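Local structure of fructokinase (Vibrio cholerae serotype O1, 5EYN) at residues A[30-35]-A[304-309]; A[53-58]-A[83-88]; A[97-102]-A[118-123]; A[184-189]-A[207-212]. The protein catalyses the ATP-dependent phosphorylation of fructose, as a dimeric member of the PfkB family of carbohydrate kinases. All coordinates share one frame; numbering follows the deposited sequence.

How the contacts relate
Contacts 1 and 3 meet on the small four-stranded sheet beside the sugar: strands 28-33 and 99-103 are neighbours there, with Leu31 N 2.7 Å from Val101 O in a probable hydrogen bond. Both contacts touch the bound fructose and both reach the second subunit, though their centres lie about 18 Å apart. Contact 2 belongs instead to the large sheet and its helices, yet it joins contact 1 through Arg56, whose NH1 lies 3.0 Å from Met309 O. Contact 4 lies across the chain's centre from contact 2, the centres about 31 Å apart, its nearest atoms about 10 Å from those of contact 3; its Leu186 side chain is about 12 Å from the bound fructose.

Contact 1. Residues A[30-35]-A[304-309]; sequences DLIPDG and TQKGAM. With NA (sodium ion), chain F; FRU (beta-D-fructofuranose), chain B.
Ile32, on strand 28-33, faces the irregular backbone at Gly307 with their CA atoms 7.2 Å apart, close enough for side chains and a water to span the gap. The tip of Ile32, CD1, rests on the glycine backbone, 3.6 Å from Gly307 N. One residue earlier, Lys306 extends fully beyond CG and ends between two oxygens: NZ donates to Pro33 O at 2.9 Å and forms a salt bridge with Asp34 OD1 at 3.0 Å, meeting that carboxylate on its anti side, 16° out of plane. Asp34 OD2 is bonded to His38 of the second subunit, which places this ion pair beside the dimer interface. At the other end, Asp30 uses both oxygens on the sugar, OD1 accepting from fructose O3 and OD2 from fructose O4, each at 2.6 Å. A water links Asp30 OD2 to Ala308 N. Gln305 O and Gly307 O bind a sodium ion together with Ala302 O and two waters, which probably fixes the course of the loop. A sugar-binding carboxylate is thus tied by one water to a sodium-binding loop, consistent with the monovalent-cation sites of ribokinase relatives, and ion binding may influence the pocket indirectly.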
loop_
_atom_site.group_PDB
_atom_site.type_symbol
_atom_site.label_atom_id
_atom_site.label_comp_id
_atom_site.label_asym_id
_atom_site.label_seq_id
_atom_site.Cartn_x
_atom_site.Cartn_y
_atom_site.Cartn_z
ATOM N N ASP A 30 8.114 4.546 2.183
ATOM C CA ASP A 30 7.687 4.789 3.548
ATOM C C ASP A 30 6.744 5.996 3.552
ATOM O O ASP A 30 7.109 7.108 3.138
ATOM C CB ASP A 30 8.880 5.109 4.457
ATOM C CG ASP A 30 9.772 3.909 4.755
ATOM O OD1 ASP A 30 9.284 2.761 4.781
ATOM O OD2 ASP A 30 10.967 4.155 5.043
ATOM N N LEU A 31 5.531 5.781 4.026
ATOM C CA LEU A 31 4.542 6.840 4.170
ATOM C C LEU A 31 4.635 7.347 5.601
ATOM O O LEU A 31 4.294 6.649 6.548
ATOM C CB LEU A 31 3.158 6.267 3.856
ATOM C CG LEU A 31 2.966 5.783 2.423
ATOM C CD1 LEU A 31 1.669 4.996 2.298
ATOM C CD2 LEU A 31 3.003 6.926 1.428
ATOM N N ILE A 32 5.132 8.567 5.746
ATOM C CA ILE A 32 5.487 9.095 7.052
ATOM C C ILE A 32 4.584 10.278 7.372
ATOM O O ILE A 32 4.551 11.252 6.616
ATOM C CB ILE A 32 6.968 9.512 7.105
ATOM C CG1 ILE A 32 7.831 8.280 6.784
ATOM C CG2 ILE A 32 7.317 10.096 8.469
ATOM C CD1 ILE A 32 9.329 8.506 6.955
ATOM N N PRO A 33 3.846 10.193 8.484
ATOM C CA PRO A 33 2.935 11.288 8.837
ATOM C C PRO A 33 3.627 12.638 8.869
ATOM O O PRO A 33 4.731 12.773 9.397
ATOM C CB PRO A 33 2.470 10.910 10.241
ATOM C CG PRO A 33 2.559 9.404 10.256
ATOM C CD PRO A 33 3.794 9.105 9.476
ATOM N N ASP A 34 2.961 13.633 8.296
ATOM C CA ASP A 34 3.458 15.000 8.307
ATOM C C ASP A 34 2.246 15.905 8.206
ATOM O O ASP A 34 1.876 16.353 7.118
ATOM C CB ASP A 34 4.423 15.223 7.141
ATOM C CG ASP A 34 5.259 16.469 7.298
ATOM O OD1 ASP A 34 5.800 16.698 8.399
ATOM O OD2 ASP A 34 5.377 17.211 6.302
ATOM N N GLY A 35 1.621 16.133 9.353
ATOM C CA GLY A 35 0.319 16.771 9.419
ATOM C C GLY A 35 -0.692 15.670 9.650
ATOM O O GLY A 35 -0.421 14.505 9.354
ATOM N N THR A 304 17.920 13.638 11.862
ATOM C CA THR A 304 17.608 15.066 11.911
ATOM C C THR A 304 16.487 15.472 10.964
ATOM O O THR A 304 15.961 16.576 11.080
ATOM C CB THR A 304 18.850 15.898 11.601
ATOM O OG1 THR A 304 19.381 15.545 10.316
ATOM C CG2 THR A 304 19.914 15.726 12.674
ATOM N N GLN A 305 16.085 14.598 10.048
ATOM C CA GLN A 305 14.960 14.869 9.166
ATOM C C GLN A 305 14.121 13.601 8.961
ATOM O O GLN A 305 14.623 12.464 9.057
ATOM C CB GLN A 305 15.416 15.352 7.801
ATOM C CG GLN A 305 16.051 16.736 7.807
ATOM C CD GLN A 305 16.321 17.214 6.402
ATOM O OE1 GLN A 305 17.452 17.220 5.948
ATOM N NE2 GLN A 305 15.275 17.597 5.707
ATOM N N LYS A 306 12.843 13.812 8.696
ATOM C CA LYS A 306 11.920 12.734 8.378
ATOM C C LYS A 306 12.332 12.075 7.077
ATOM O O LYS A 306 12.749 12.706 6.116
ATOM C CB LYS A 306 10.501 13.280 8.252
ATOM C CG LYS A 306 9.862 13.612 9.583
ATOM C CD LYS A 306 8.414 14.085 9.430
ATOM C CE LYS A 306 7.801 14.424 10.760
ATOM N NZ LYS A 306 6.371 14.771 10.603
ATOM N N GLY A 307 12.198 10.751 7.065
ATOM C CA GLY A 307 12.553 9.917 5.924
ATOM C C GLY A 307 13.891 9.274 6.206
ATOM O O GLY A 307 14.805 9.903 6.720
ATOM N N ALA A 308 14.015 7.992 5.887
ATOM C CA ALA A 308 15.260 7.267 6.125
ATOM C C ALA A 308 16.439 7.866 5.378
ATOM O O ALA A 308 17.556 7.829 5.868
ATOM C CB ALA A 308 15.099 5.808 5.735
ATOM N N MET A 309 16.196 8.389 4.186
ATOM C CA MET A 309 17.301 8.812 3.344
ATOM C C MET A 309 17.592 10.301 3.422
ATOM O O MET A 309 18.635 10.759 2.986
ATOM C CB MET A 309 17.023 8.492 1.883
ATOM C CG MET A 309 16.906 7.030 1.593
ATOM S SD MET A 309 16.623 6.760 -0.158
ATOM C CE MET A 309 16.533 4.970 -0.205
HETATM NA NA NA F . 15.824 10.720 8.360
HETATM C C1 FRU B . 11.955 -2.188 5.793
HETATM C C2 FRU B . 11.944 -0.879 6.572
HETATM C C3 FRU B . 11.595 0.377 5.801
HETATM C C4 FRU B . 12.479 1.436 6.372
HETATM C C5 FRU B . 13.650 0.639 6.827
HETATM C C6 FRU B . 14.342 1.192 8.049
HETATM O O1 FRU B . 12.984 -2.210 4.853
HETATM O O2 FRU B . 11.026 -1.046 7.609
HETATM O O3 FRU B . 10.222 0.595 5.926
HETATM O O4 FRU B . 12.884 2.389 5.450
HETATM O O5 FRU B . 13.227 -0.689 7.082
HETATM O O6 FRU B . 15.425 0.385 8.439
HETATM O O HOH W 1 11.990 6.615 4.472
HETATM O O HOH W 2 17.801 10.533 7.086
HETATM O O HOH W 3 15.137 9.466 9.740
#

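Contact 2. Residues A[53-58]-A[83-88]; sequences AIARLS and EQVDCQ
Ala55, in the last turn of helix 46-56, points its methyl group at the chain leaving the next helix, where CB lies 3.2 Å from Glu83 O and 3.9 Å from Val85 CG2. The CA atoms of Ala55 and Val85 are 6.1 Å apart, a close approach that the small side chain permits. Arg56 follows, its chain bent at chi2 (-130°), which brings the guanidinium round to Glu83. The result is a side-on, two-bond salt bridge: NE donates to Glu83 OE2 at 2.9 Å and NH2 to Glu83 OE1 at 2.8 Å, both nearly straight. Both oxygens lie in the guanidinium plane, but the carboxylate is turned by 37°, so that each of its oxygens is approached from above the carboxylate plane. The remaining nitrogen, NH1, bonds to the carbonyls of Thr310 and Leu312, which joins the pair to the loop beyond helix 285-302. Glu83 itself stands in the beta-alpha-beta crossover in which helix 71-82 connects the adjacent parallel strands 61-68 and 86-93, and Gln84, with positive phi, ends that helix in a Schellman motif. Past Arg56 the first helix closes in the same manner: Leu57 leaves helical geometry and Ser58, also at positive phi, is the C-prime residue, its N bonded to Ala55 O at 2.8 Å. Ser58 OG donates to Leu57 O.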
loop_
_atom_site.group_PDB
_atom_site.type_symbol
_atom_site.label_atom_id
_atom_site.label_comp_id
_atom_site.label_asym_id
_atom_site.label_seq_id
_atom_site.Cartn_x
_atom_site.Cartn_y
_atom_site.Cartn_z
ATOM N N ALA A 53 23.224 5.712 1.576
ATOM C CA ALA A 53 24.142 6.229 2.579
ATOM C C ALA A 53 25.566 6.123 2.076
ATOM O O ALA A 53 26.357 7.052 2.235
ATOM C CB ALA A 53 24.013 5.482 3.864
ATOM N N ILE A 54 25.907 4.972 1.503
ATOM C CA ILE A 54 27.248 4.761 0.977
ATOM C C ILE A 54 27.547 5.739 -0.163
ATOM O O ILE A 54 28.605 6.366 -0.200
ATOM C CB ILE A 54 27.414 3.304 0.523
ATOM C CG1 ILE A 54 27.422 2.393 1.749
ATOM C CG2 ILE A 54 28.689 3.147 -0.262
ATOM C CD1 ILE A 54 27.271 0.914 1.426
ATOM N N ALA A 55 26.611 5.866 -1.093
ATOM C CA ALA A 55 26.780 6.764 -2.226
ATOM C C ALA A 55 26.955 8.222 -1.788
ATOM O O ALA A 55 27.788 8.947 -2.330
ATOM C CB ALA A 55 25.614 6.621 -3.190
ATOM N N ARG A 56 26.212 8.635 -0.772
ATOM C CA ARG A 56 26.295 10.013 -0.301
ATOM C C ARG A 56 27.662 10.314 0.268
ATOM O O ARG A 56 28.096 11.458 0.243
ATOM C CB ARG A 56 25.239 10.285 0.753
ATOM C CG ARG A 56 23.849 10.313 0.185
ATOM C CD ARG A 56 23.112 11.519 0.598
ATOM N NE ARG A 56 21.774 11.553 0.024
ATOM C CZ ARG A 56 20.711 12.022 0.649
ATOM N NH1 ARG A 56 20.823 12.492 1.875
ATOM N NH2 ARG A 56 19.543 12.019 0.042
ATOM N N LEU A 57 28.336 9.299 0.785
ATOM C CA LEU A 57 29.682 9.437 1.328
ATOM C C LEU A 57 30.738 9.264 0.238
ATOM O O LEU A 57 31.915 9.224 0.546
ATOM C CB LEU A 57 29.901 8.423 2.458
ATOM C CG LEU A 57 29.078 8.636 3.734
ATOM C CD1 LEU A 57 29.170 7.396 4.622
ATOM C CD2 LEU A 57 29.540 9.874 4.476
ATOM N N SER A 58 30.305 9.204 -1.021
ATOM C CA SER A 58 31.186 9.100 -2.192
ATOM C C SER A 58 31.671 7.661 -2.435
ATOM O O SER A 58 32.635 7.440 -3.162
ATOM C CB SER A 58 32.370 10.078 -2.097
ATOM O OG SER A 58 33.485 9.452 -1.496
ATOM N N GLU A 83 20.640 9.335 -6.665
ATOM C CA GLU A 83 21.623 9.198 -5.598
ATOM C C GLU A 83 22.929 8.550 -6.056
ATOM O O GLU A 83 23.819 8.339 -5.244
ATOM C CB GLU A 83 21.029 8.416 -4.422
ATOM C CG GLU A 83 19.843 9.103 -3.760
ATOM C CD GLU A 83 20.222 10.344 -2.971
ATOM O OE1 GLU A 83 19.299 11.107 -2.597
ATOM O OE2 GLU A 83 21.430 10.561 -2.718
ATOM N N GLN A 84 23.038 8.259 -7.351
ATOM C CA GLN A 84 24.275 7.723 -7.928
ATOM C C GLN A 84 24.580 6.322 -7.399
ATOM O O GLN A 84 25.744 5.919 -7.271
ATOM C CB GLN A 84 25.449 8.675 -7.682
ATOM C CG GLN A 84 25.176 10.096 -8.148
ATOM C CD GLN A 84 26.260 11.054 -7.706
ATOM O OE1 GLN A 84 26.000 12.020 -6.984
ATOM N NE2 GLN A 84 27.481 10.773 -8.110
ATOM N N VAL A 85 23.515 5.581 -7.108
ATOM C CA VAL A 85 23.620 4.178 -6.788
ATOM C C VAL A 85 23.430 3.444 -8.104
ATOM O O VAL A 85 22.512 3.749 -8.852
ATOM C CB VAL A 85 22.514 3.765 -5.802
ATOM C CG1 VAL A 85 22.498 2.251 -5.582
ATOM C CG2 VAL A 85 22.680 4.486 -4.477
ATOM N N ASP A 86 24.305 2.498 -8.405
ATOM C CA ASP A 86 24.157 1.693 -9.610
ATOM C C ASP A 86 22.909 0.819 -9.448
ATOM O O ASP A 86 22.810 0.056 -8.497
ATOM C CB ASP A 86 25.422 0.849 -9.790
ATOM C CG ASP A 86 25.377 -0.075 -10.995
ATOM O OD1 ASP A 86 26.461 -0.307 -11.568
ATOM O OD2 ASP A 86 24.304 -0.592 -11.358
ATOM N N CYS A 87 21.944 0.977 -10.345
ATOM C CA CYS A 87 20.692 0.235 -10.251
ATOM C C CYS A 87 20.345 -0.470 -11.551
ATOM O O CYS A 87 19.188 -0.771 -11.824
ATOM C CB CYS A 87 19.532 1.133 -9.785
ATOM S SG CYS A 87 19.374 2.725 -10.627
ATOM N N GLN A 88 21.373 -0.789 -12.326
ATOM C CA GLN A 88 21.190 -1.593 -13.528
ATOM C C GLN A 88 20.487 -2.923 -13.220
ATOM O O GLN A 88 19.768 -3.464 -14.057
ATOM C CB GLN A 88 22.547 -1.879 -14.184
ATOM C CG GLN A 88 23.464 -0.662 -14.360
ATOM C CD GLN A 88 22.986 0.319 -15.417
ATOM O OE1 GLN A 88 21.852 0.813 -15.373
ATOM N NE2 GLN A 88 23.863 0.618 -16.369
#

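Contact 3. Residues A[97-102]-A[118-123]; sequences RTSTVV and KPSADQ. With FRU (beta-D-fructofuranose), chain B.
The peptide carbonyl of Arg97 meets Ala121 and Ser120, and the carboxylate of Asp122 lies beside Ser99. Above the carbonyl plane, 38° out of it, lies Ala121 N, which donates to Arg97 O at 2.9 Å; the methyl group of Ala121 and CB of Ser120 also come against this oxygen. The carboxylate is held through both its oxygens. Ser120 OG donates to Asp122 OD2 at 2.6 Å on the syn side, and Gln123 NE2 reaches Asp122 OD1 at 3.0 Å on the anti side, each about 30° out of plane. A water donates to Asp122 OD2 as well and accepts from Ser99 N, both at 2.9 Å, adding a solvent link across the segments. OD2 therefore takes two donors, and the amide of Gln123 is fixed further by Ile144 O and Asn148. Ser120 OG sits between its backbone N and carbonyl carbon (chi1 51°), the rotation that lets it both meet Asp122 and pack 3.6 Å from Ser99 CB. Arg97 sends its guanidinium away from the contact, to Asp70 and to Glu178 of the second subunit. Strand 99-103 runs between strands 28-33 and 113-115 of the small sheet, and Val101 CG1 comes 3.6 Å from fructose O3. The 3-10 segment that opens at Ala121 follows strand 113-115 and lies against the chain at Arg97 to Ser99 leading into strand 99-103, with Asp122 touching the sugar-binding Asp26, while Phe72 of helix 71-82 packs on Thr98 and Thr100.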
loop_
_atom_site.group_PDB
_atom_site.type_symbol
_atom_site.label_atom_id
_atom_site.label_comp_id
_atom_site.label_asym_id
_atom_site.label_seq_id
_atom_site.Cartn_x
_atom_site.Cartn_y
_atom_site.Cartn_z
ATOM N N ARG A 97 3.569 -5.882 -6.490
ATOM C CA ARG A 97 3.673 -4.472 -6.204
ATOM C C ARG A 97 4.854 -4.137 -5.302
ATOM O O ARG A 97 5.318 -4.945 -4.505
ATOM C CB ARG A 97 2.371 -4.020 -5.545
ATOM C CG ARG A 97 1.208 -3.950 -6.530
ATOM C CD ARG A 97 1.215 -2.599 -7.188
ATOM N NE ARG A 97 0.345 -2.533 -8.338
ATOM C CZ ARG A 97 0.735 -2.726 -9.586
ATOM N NH1 ARG A 97 1.999 -3.019 -9.863
ATOM N NH2 ARG A 97 -0.152 -2.634 -10.567
ATOM N N THR A 98 5.333 -2.911 -5.443
ATOM C CA THR A 98 6.362 -2.358 -4.577
ATOM C C THR A 98 5.914 -2.257 -3.134
ATOM O O THR A 98 4.785 -1.854 -2.828
ATOM C CB THR A 98 6.758 -0.971 -5.068
ATOM O OG1 THR A 98 7.161 -1.067 -6.430
ATOM C CG2 THR A 98 7.883 -0.372 -4.236
ATOM N N SER A 99 6.810 -2.642 -2.241
ATOM C CA SER A 99 6.541 -2.545 -0.823
ATOM C C SER A 99 6.154 -1.116 -0.430
ATOM O O SER A 99 6.801 -0.146 -0.826
ATOM C CB SER A 99 7.765 -2.975 -0.034
ATOM O OG SER A 99 7.493 -2.925 1.351
ATOM N N THR A 100 5.104 -1.026 0.372
ATOM C CA THR A 100 4.535 0.221 0.852
ATOM C C THR A 100 4.343 0.092 2.341
ATOM O O THR A 100 3.627 -0.788 2.801
ATOM C CB THR A 100 3.194 0.488 0.174
ATOM O OG1 THR A 100 3.383 0.516 -1.233
ATOM C CG2 THR A 100 2.611 1.816 0.609
ATOM N N VAL A 101 4.993 0.977 3.091
ATOM C CA VAL A 101 5.052 0.852 4.524
ATOM C C VAL A 101 4.505 2.122 5.160
ATOM O O VAL A 101 4.870 3.235 4.780
ATOM C CB VAL A 101 6.503 0.620 4.969
ATOM C CG1 VAL A 101 6.634 0.665 6.476
ATOM C CG2 VAL A 101 7.009 -0.707 4.429
ATOM N N VAL A 102 3.606 1.964 6.118
ATOM C CA VAL A 102 3.058 3.098 6.862
ATOM C C VAL A 102 3.809 3.222 8.183
ATOM O O VAL A 102 3.943 2.259 8.934
ATOM C CB VAL A 102 1.552 2.923 7.112
ATOM C CG1 VAL A 102 0.996 4.085 7.915
ATOM C CG2 VAL A 102 0.823 2.789 5.788
ATOM N N LYS A 118 2.248 -7.486 1.030
ATOM C CA LYS A 118 2.805 -8.749 1.480
ATOM C C LYS A 118 2.188 -9.856 0.637
ATOM O O LYS A 118 1.003 -10.088 0.721
ATOM C CB LYS A 118 2.445 -8.986 2.949
ATOM C CG LYS A 118 3.050 -7.945 3.891
ATOM C CD LYS A 118 2.976 -8.365 5.350
ATOM C CE LYS A 118 1.564 -8.644 5.787
ATOM N NZ LYS A 118 1.510 -8.945 7.242
ATOM N N PRO A 119 2.988 -10.545 -0.182
ATOM C CA PRO A 119 4.414 -10.352 -0.456
ATOM C C PRO A 119 4.641 -9.278 -1.526
ATOM O O PRO A 119 4.016 -9.319 -2.582
ATOM C CB PRO A 119 4.843 -11.736 -0.963
ATOM C CG PRO A 119 3.617 -12.251 -1.655
ATOM C CD PRO A 119 2.455 -11.743 -0.869
ATOM N N SER A 120 5.555 -8.353 -1.269
ATOM C CA SER A 120 5.903 -7.363 -2.273
ATOM C C SER A 120 6.892 -7.940 -3.291
ATOM O O SER A 120 7.375 -9.071 -3.149
ATOM C CB SER A 120 6.477 -6.119 -1.595
ATOM O OG SER A 120 7.511 -6.479 -0.685
ATOM N N ALA A 121 7.177 -7.161 -4.321
ATOM C CA ALA A 121 7.944 -7.625 -5.458
ATOM C C ALA A 121 9.301 -8.212 -5.087
ATOM O O ALA A 121 9.762 -9.170 -5.707
ATOM C CB ALA A 121 8.140 -6.473 -6.437
ATOM N N ASP A 122 9.952 -7.608 -4.105
ATOM C CA ASP A 122 11.280 -8.035 -3.682
ATOM C C ASP A 122 11.291 -9.466 -3.171
ATOM O O ASP A 122 12.325 -10.119 -3.216
ATOM C CB ASP A 122 11.816 -7.074 -2.602
ATOM C CG ASP A 122 10.820 -6.849 -1.499
ATOM O OD1 ASP A 122 10.954 -7.476 -0.431
ATOM O OD2 ASP A 122 9.875 -6.055 -1.712
ATOM N N GLN A 123 10.149 -9.949 -2.697
ATOM C CA GLN A 123 10.044 -11.319 -2.211
ATOM C C GLN A 123 10.146 -12.358 -3.326
ATOM O O GLN A 123 10.283 -13.558 -3.062
ATOM C CB GLN A 123 8.741 -11.507 -1.421
ATOM C CG GLN A 123 8.681 -10.653 -0.171
ATOM C CD GLN A 123 9.769 -11.016 0.805
ATOM O OE1 GLN A 123 9.697 -12.046 1.450
ATOM N NE2 GLN A 123 10.793 -10.171 0.920
HETATM C C1 FRU B . 11.955 -2.188 5.793
HETATM C C2 FRU B . 11.944 -0.879 6.572
HETATM C C3 FRU B . 11.595 0.377 5.801
HETATM C C4 FRU B . 12.479 1.436 6.372
HETATM C C5 FRU B . 13.650 0.639 6.827
HETATM C C6 FRU B . 14.342 1.192 8.049
HETATM O O1 FRU B . 12.984 -2.210 4.853
HETATM O O2 FRU B . 11.026 -1.046 7.609
HETATM O O3 FRU B . 10.222 0.595 5.926
HETATM O O4 FRU B . 12.884 2.389 5.450
HETATM O O5 FRU B . 13.227 -0.689 7.082
HETATM O O6 FRU B . 15.425 0.385 8.439
HETATM O O HOH W 4 9.494 -3.502 -3.013
#

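Contact 4. Residues A[184-189]-A[207-212]; sequences QELQAT and LQFLTG
Leu186 and Leu210 meet through their CD2 methyls, 4.1 Å apart, with the two side chains crossing at about a right angle. The same Leu186 CD2 also comes to the edge of the Phe209 ring, near its plane, 4.2 Å from CE2, so one branch of this leucine serves both partners. Beside this apolar patch a single polar bond spans the helices: Gln187 NE2 donates to Leu210 O at 3.0 Å, with an N-H...O angle of 160°. Gln187 has CG anti to the backbone N (chi1 -174°) and stays extended, which carries the amide across to the end of helix 204-211. The oxygen lies close to the amide plane of the glutamine, whereas the nitrogen stands well above the carbonyl plane of Leu210.

Behind these residues the backbones carry extra bonds. Near the beginning of helix 186-194, Glu185 O accepts from both N and OG1 of Thr189. Near the close of helix 204-211, Leu207 O takes Thr211 N and Thr211 OG1 from opposite faces of its plane, the hydroxyl at 2.7 Å, and Gly212, at positive phi, is the C-prime residue of a Schellman motif, its N bonding weakly to Phe209 O. Farther out, Leu210 packs on Phe202 of strand 199-203 and on Val190 and Met191 of helix 186-194, Leu186 on Trp180, and Phe209 on Leu175. The two helices flank strand 199-203 in sequence and are joined mainly by apolar side chains, while the glutamine gives a carbonyl of the last helical turn a side-chain donor, though not on a lone pair.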
loop_
_atom_site.group_PDB
_atom_site.type_symbol
_atom_site.label_atom_id
_atom_site.label_comp_id
_atom_site.label_asym_id
_atom_site.label_seq_id
_atom_site.Cartn_x
_atom_site.Cartn_y
_atom_site.Cartn_z
ATOM N N GLN A 184 7.299 -18.436 12.441
ATOM C CA GLN A 184 8.022 -19.426 13.224
ATOM C C GLN A 184 9.363 -19.813 12.578
ATOM O O GLN A 184 10.201 -20.437 13.220
ATOM C CB GLN A 184 7.145 -20.665 13.459
ATOM C CG GLN A 184 6.980 -21.581 12.265
ATOM C CD GLN A 184 5.955 -21.116 11.231
ATOM O OE1 GLN A 184 5.294 -20.055 11.362
ATOM N NE2 GLN A 184 5.812 -21.926 10.184
ATOM N N GLU A 185 9.556 -19.436 11.313
ATOM C CA GLU A 185 10.802 -19.702 10.597
ATOM C C GLU A 185 11.823 -18.581 10.760
ATOM O O GLU A 185 12.982 -18.742 10.395
ATOM C CB GLU A 185 10.500 -19.944 9.116
ATOM C CG GLU A 185 9.646 -21.197 8.909
ATOM C CD GLU A 185 9.223 -21.462 7.480
ATOM O OE1 GLU A 185 8.441 -22.433 7.286
ATOM O OE2 GLU A 185 9.658 -20.747 6.556
ATOM N N LEU A 186 11.407 -17.452 11.310
ATOM C CA LEU A 186 12.284 -16.292 11.368
ATOM C C LEU A 186 13.570 -16.571 12.133
ATOM O O LEU A 186 14.665 -16.298 11.640
ATOM C CB LEU A 186 11.541 -15.118 12.001
ATOM C CG LEU A 186 12.274 -13.773 12.059
ATOM C CD1 LEU A 186 11.292 -12.596 12.112
ATOM C CD2 LEU A 186 13.178 -13.714 13.274
ATOM N N GLN A 187 13.467 -17.080 13.351
ATOM C CA GLN A 187 14.656 -17.186 14.182
ATOM C C GLN A 187 15.719 -18.049 13.524
ATOM O O GLN A 187 16.865 -17.642 13.394
ATOM C CB GLN A 187 14.328 -17.737 15.562
ATOM C CG GLN A 187 15.524 -17.727 16.516
ATOM C CD GLN A 187 15.201 -18.339 17.856
ATOM O OE1 GLN A 187 14.422 -19.283 17.943
ATOM N NE2 GLN A 187 15.796 -17.803 18.912
ATOM N N ALA A 188 15.337 -19.240 13.093
ATOM C CA ALA A 188 16.298 -20.161 12.508
ATOM C C ALA A 188 16.860 -19.644 11.191
ATOM O O ALA A 188 18.034 -19.828 10.883
ATOM C CB ALA A 188 15.659 -21.511 12.298
ATOM N N THR A 189 16.012 -19.039 10.377
ATOM C CA THR A 189 16.455 -18.560 9.068
ATOM C C THR A 189 17.442 -17.400 9.228
ATOM O O THR A 189 18.492 -17.351 8.590
ATOM C CB THR A 189 15.259 -18.120 8.220
ATOM O OG1 THR A 189 14.360 -19.218 8.039
ATOM C CG2 THR A 189 15.698 -17.628 6.870
ATOM N N LEU A 207 19.469 -8.572 19.120
ATOM C CA LEU A 207 20.419 -9.574 19.579
ATOM C C LEU A 207 19.767 -10.419 20.646
ATOM O O LEU A 207 19.838 -11.644 20.609
ATOM C CB LEU A 207 21.676 -8.914 20.134
ATOM C CG LEU A 207 22.659 -9.874 20.798
ATOM C CD1 LEU A 207 23.142 -10.902 19.798
ATOM C CD2 LEU A 207 23.832 -9.118 21.394
ATOM N N GLN A 208 19.103 -9.768 21.595
ATOM C CA GLN A 208 18.462 -10.502 22.680
ATOM C C GLN A 208 17.319 -11.376 22.181
ATOM O O GLN A 208 17.171 -12.510 22.613
ATOM C CB GLN A 208 17.988 -9.546 23.779
ATOM C CG GLN A 208 19.160 -8.926 24.510
ATOM C CD GLN A 208 18.770 -8.039 25.672
ATOM O OE1 GLN A 208 17.654 -8.114 26.198
ATOM N NE2 GLN A 208 19.702 -7.195 26.089
ATOM N N PHE A 209 16.524 -10.850 21.260
ATOM C CA PHE A 209 15.406 -11.605 20.704
ATOM C C PHE A 209 15.908 -12.849 19.981
ATOM O O PHE A 209 15.395 -13.938 20.173
ATOM C CB PHE A 209 14.609 -10.731 19.736
ATOM C CG PHE A 209 13.461 -11.442 19.092
ATOM C CD1 PHE A 209 12.244 -11.552 19.746
ATOM C CD2 PHE A 209 13.594 -12.005 17.837
ATOM C CE1 PHE A 209 11.189 -12.202 19.161
ATOM C CE2 PHE A 209 12.526 -12.657 17.242
ATOM C CZ PHE A 209 11.331 -12.757 17.906
ATOM N N LEU A 210 16.927 -12.684 19.154
ATOM C CA LEU A 210 17.386 -13.787 18.316
ATOM C C LEU A 210 18.104 -14.867 19.099
ATOM O O LEU A 210 18.166 -16.004 18.654
ATOM C CB LEU A 210 18.299 -13.261 17.216
ATOM C CG LEU A 210 17.572 -12.495 16.119
ATOM C CD1 LEU A 210 18.563 -11.726 15.260
ATOM C CD2 LEU A 210 16.717 -13.422 15.248
ATOM N N THR A 211 18.648 -14.506 20.253
ATOM C CA THR A 211 19.356 -15.452 21.103
ATOM C C THR A 211 18.543 -15.879 22.327
ATOM O O THR A 211 18.970 -16.756 23.070
ATOM C CB THR A 211 20.692 -14.867 21.587
ATOM O OG1 THR A 211 20.451 -13.649 22.301
ATOM C CG2 THR A 211 21.620 -14.628 20.406
ATOM N N GLY A 212 17.383 -15.265 22.546
ATOM C CA GLY A 212 16.551 -15.613 23.688
ATOM C C GLY A 212 17.184 -15.249 25.020
ATOM O O GLY A 212 16.995 -15.940 26.025
#